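Local coordinates for putative tRNA synthase (Salmonella typhimurium, PDB 3DQQ), which probably phosphorylates 3-oxo-tetronate at the expense of ATP, giving 3-oxo-tetronate 4-phosphate, as a member of the four-carbon acid sugar kinase family, at residues 197-202 / 208-213. Numbering follows the deposited sequence.
Sequences AVLDAL and EIQGEV
Gln210 meets Leu199, Asp200 and Ala201 where the end of a parallel strand of the alpha/beta sugar-binding N-terminal domain and the loop after it face the helix that follows. Strand 196-199 ends, a short connection turns the chain, and helix 204-214 packs back against the strand's end, a worked example of how one amide on a helix can serve both the apolar surface of a strand and the main-chain carbonyl just past its end. Leu199 lies over one face of the amide: its CB is 3.8 Å from Gln210 CD, while Leu199 CD2 reaches 3.7 Å from Gln210 OE1. The two side chains pass each other in opposite directions. Gln210 CG sits anti to its own carbonyl carbon (chi1 -70°), and the chain beyond is extended, carrying the amide across to the loop residue just past the strand. There Gln210 NE2 approaches Asp200 O at 2.8 Å, although the N-H···O angle of 122° makes this a weak hydrogen bond. Ala201 adds its methyl, with CB 3.8 Å from Gln210 NE2.

The second shell explains why the amide is turned this way. A carbonyl can only accept, so the nitrogen belongs on the Asp200 side, and OE1 is left to bond with Ser115 OG, at the end of the neighbouring parallel strand 112-115. Both ends of this buried amide thus have polar partners. On the strand side, backbone hydrogen bonding with Ile114 ties Leu199 to that same strand. Asp200 is positioned separately, its carboxylate linking the chain just past the strand to the turn after strand 123-126 and to the start of helix 172-177: OD2 accepts from two backbone N-H groups, Gln127 N and Ala172 N.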
ATOM      1  N   ALA A 197       2.600 -19.970  31.509  1.00 32.11           N
ATOM      2  CA  ALA A 197       3.792 -20.678  31.045  1.00 32.58           C
ATOM      3  C   ALA A 197       3.816 -20.590  29.553  1.00 32.52           C
ATOM      4  O   ALA A 197       2.845 -20.974  28.921  1.00 33.07           O
ATOM      5  CB  ALA A 197       3.754 -22.140  31.484  1.00 31.19           C
ATOM      6  N   VAL A 198       4.900 -20.067  28.991  1.00 33.28           N
ATOM      7  CA  VAL A 198       5.116 -20.092  27.559  1.00 33.67           C
ATOM      8  C   VAL A 198       5.678 -21.448  27.211  1.00 34.96           C
ATOM      9  O   VAL A 198       6.515 -22.011  27.935  1.00 35.25           O
ATOM     10  CB  VAL A 198       6.106 -19.009  27.097  1.00 33.89           C
ATOM     11  CG1 VAL A 198       6.398 -19.128  25.564  1.00 32.21           C
ATOM     12  CG2 VAL A 198       5.550 -17.637  27.390  1.00 33.33           C
ATOM     13  N   LEU A 199       5.211 -21.986  26.097  1.00 35.92           N
ATOM     14  CA  LEU A 199       5.599 -23.333  25.641  1.00 36.34           C
ATOM     15  C   LEU A 199       6.379 -23.266  24.324  1.00 36.68           C
ATOM     16  O   LEU A 199       5.921 -22.658  23.349  1.00 36.20           O
ATOM     17  CB  LEU A 199       4.332 -24.158  25.429  1.00 36.35           C
ATOM     18  CG  LEU A 199       3.748 -24.949  26.594  1.00 36.76           C
ATOM     19  CD1 LEU A 199       3.885 -24.167  27.860  1.00 33.86           C
ATOM     20  CD2 LEU A 199       2.283 -25.349  26.253  1.00 36.13           C
ATOM     21  N   ASP A 200       7.549 -23.871  24.288  1.00 37.18           N
ATOM     22  CA  ASP A 200       8.345 -23.868  23.080  1.00 38.41           C
ATOM     23  C   ASP A 200       7.766 -24.783  22.000  1.00 38.12           C
ATOM     24  O   ASP A 200       7.055 -25.725  22.290  1.00 39.06           O
ATOM     25  CB  ASP A 200       9.771 -24.330  23.384  1.00 40.36           C
ATOM     26  CG  ASP A 200      10.634 -23.255  24.135  1.00 46.43           C
ATOM     27  OD1 ASP A 200      10.078 -22.240  24.672  1.00 54.00           O
ATOM     28  OD2 ASP A 200      11.892 -23.470  24.205  1.00 52.87           O
ATOM     29  N   ALA A 201       8.076 -24.487  20.747  1.00 37.72           N
ATOM     30  CA  ALA A 201       7.815 -25.385  19.644  1.00 37.78           C
ATOM     31  C   ALA A 201       8.718 -24.983  18.453  1.00 37.88           C
ATOM     32  O   ALA A 201       8.742 -23.840  18.025  1.00 36.47           O
ATOM     33  CB  ALA A 201       6.373 -25.343  19.256  1.00 37.07           C
ATOM     34  N   LEU A 202       9.487 -25.943  17.959  1.00 38.77           N
ATOM     35  CA  LEU A 202      10.283 -25.788  16.761  1.00 39.32           C
ATOM     36  C   LEU A 202       9.687 -26.574  15.609  1.00 40.06           C
ATOM     37  O   LEU A 202      10.101 -26.417  14.469  1.00 41.41           O
ATOM     38  CB  LEU A 202      11.704 -26.292  17.019  1.00 39.37           C
ATOM     39  CG  LEU A 202      12.336 -25.877  18.369  1.00 38.56           C
ATOM     40  CD1 LEU A 202      13.785 -26.460  18.540  1.00 33.49           C
ATOM     41  CD2 LEU A 202      12.268 -24.327  18.543  1.00 33.16           C
ATOM     42  N   GLU A 208       2.328 -31.582  19.005  1.00 35.53           N
ATOM     43  CA  GLU A 208       1.608 -32.800  19.311  1.00 35.48           C
ATOM     44  C   GLU A 208       1.810 -33.177  20.764  1.00 35.00           C
ATOM     45  O   GLU A 208       0.878 -33.611  21.429  1.00 35.22           O
ATOM     46  CB  GLU A 208       2.046 -33.936  18.421  1.00 35.03           C
ATOM     47  CG  GLU A 208       1.668 -33.780  16.940  1.00 37.84           C
ATOM     48  CD  GLU A 208       2.150 -34.972  16.058  1.00 39.92           C
ATOM     49  OE1 GLU A 208       1.439 -35.342  15.092  1.00 44.23           O
ATOM     50  OE2 GLU A 208       3.235 -35.561  16.341  1.00 48.92           O
ATOM     51  N   ILE A 209       3.023 -32.998  21.272  1.00 34.55           N
ATOM     52  CA  ILE A 209       3.295 -33.297  22.679  1.00 34.16           C
ATOM     53  C   ILE A 209       2.498 -32.346  23.584  1.00 33.65           C
ATOM     54  O   ILE A 209       1.968 -32.744  24.612  1.00 33.28           O
ATOM     55  CB  ILE A 209       4.803 -33.202  22.973  1.00 33.89           C
ATOM     56  CG1 ILE A 209       5.536 -34.305  22.208  1.00 34.32           C
ATOM     57  CG2 ILE A 209       5.085 -33.326  24.466  1.00 33.85           C
ATOM     58  CD1 ILE A 209       7.039 -34.046  21.948  1.00 34.62           C
ATOM     59  N   GLN A 210       2.408 -31.079  23.199  1.00 33.71           N
ATOM     60  CA  GLN A 210       1.701 -30.118  24.032  1.00 33.69           C
ATOM     61  C   GLN A 210       0.238 -30.524  24.088  1.00 33.82           C
ATOM     62  O   GLN A 210      -0.356 -30.559  25.165  1.00 33.48           O
ATOM     63  CB  GLN A 210       1.815 -28.709  23.481  1.00 33.70           C
ATOM     64  CG  GLN A 210       3.167 -28.023  23.560  1.00 33.40           C
ATOM     65  CD  GLN A 210       3.131 -26.679  22.804  1.00 34.20           C
ATOM     66  OE1 GLN A 210       2.053 -26.112  22.640  1.00 36.68           O
ATOM     67  NE2 GLN A 210       4.290 -26.163  22.362  1.00 31.86           N
ATOM     68  N   GLY A 211      -0.308 -30.848  22.907  1.00 33.61           N
ATOM     69  CA  GLY A 211      -1.673 -31.312  22.758  1.00 33.15           C
ATOM     70  C   GLY A 211      -1.923 -32.468  23.669  1.00 32.99           C
ATOM     71  O   GLY A 211      -2.932 -32.539  24.336  1.00 34.09           O
ATOM     72  N   GLU A 212      -0.981 -33.372  23.733  1.00 33.13           N
ATOM     73  CA  GLU A 212      -1.152 -34.533  24.560  1.00 33.35           C
ATOM     74  C   GLU A 212      -1.113 -34.203  26.047  1.00 32.55           C
ATOM     75  O   GLU A 212      -1.784 -34.829  26.840  1.00 31.50           O
ATOM     76  CB  GLU A 212      -0.060 -35.540  24.239  1.00 33.44           C
ATOM     77  CG  GLU A 212      -0.276 -36.911  24.907  1.00 34.71           C
ATOM     78  CD  GLU A 212       0.538 -38.020  24.236  1.00 37.48           C
ATOM     79  OE1 GLU A 212       1.104 -37.731  23.126  1.00 46.08           O
ATOM     80  OE2 GLU A 212       0.615 -39.172  24.801  1.00 43.55           O
ATOM     81  N   VAL A 213      -0.287 -33.235  26.420  1.00 32.22           N
ATOM     82  CA  VAL A 213      -0.157 -32.851  27.819  1.00 31.92           C
ATOM     83  C   VAL A 213      -1.424 -32.094  28.249  1.00 32.12           C
ATOM     84  O   VAL A 213      -1.925 -32.329  29.330  1.00 31.87           O
ATOM     85  CB  VAL A 213       1.110 -31.994  28.032  1.00 31.58           C
ATOM     86  CG1 VAL A 213       1.154 -31.446  29.419  1.00 28.82           C
ATOM     87  CG2 VAL A 213       2.351 -32.815  27.702  1.00 30.83           C
TER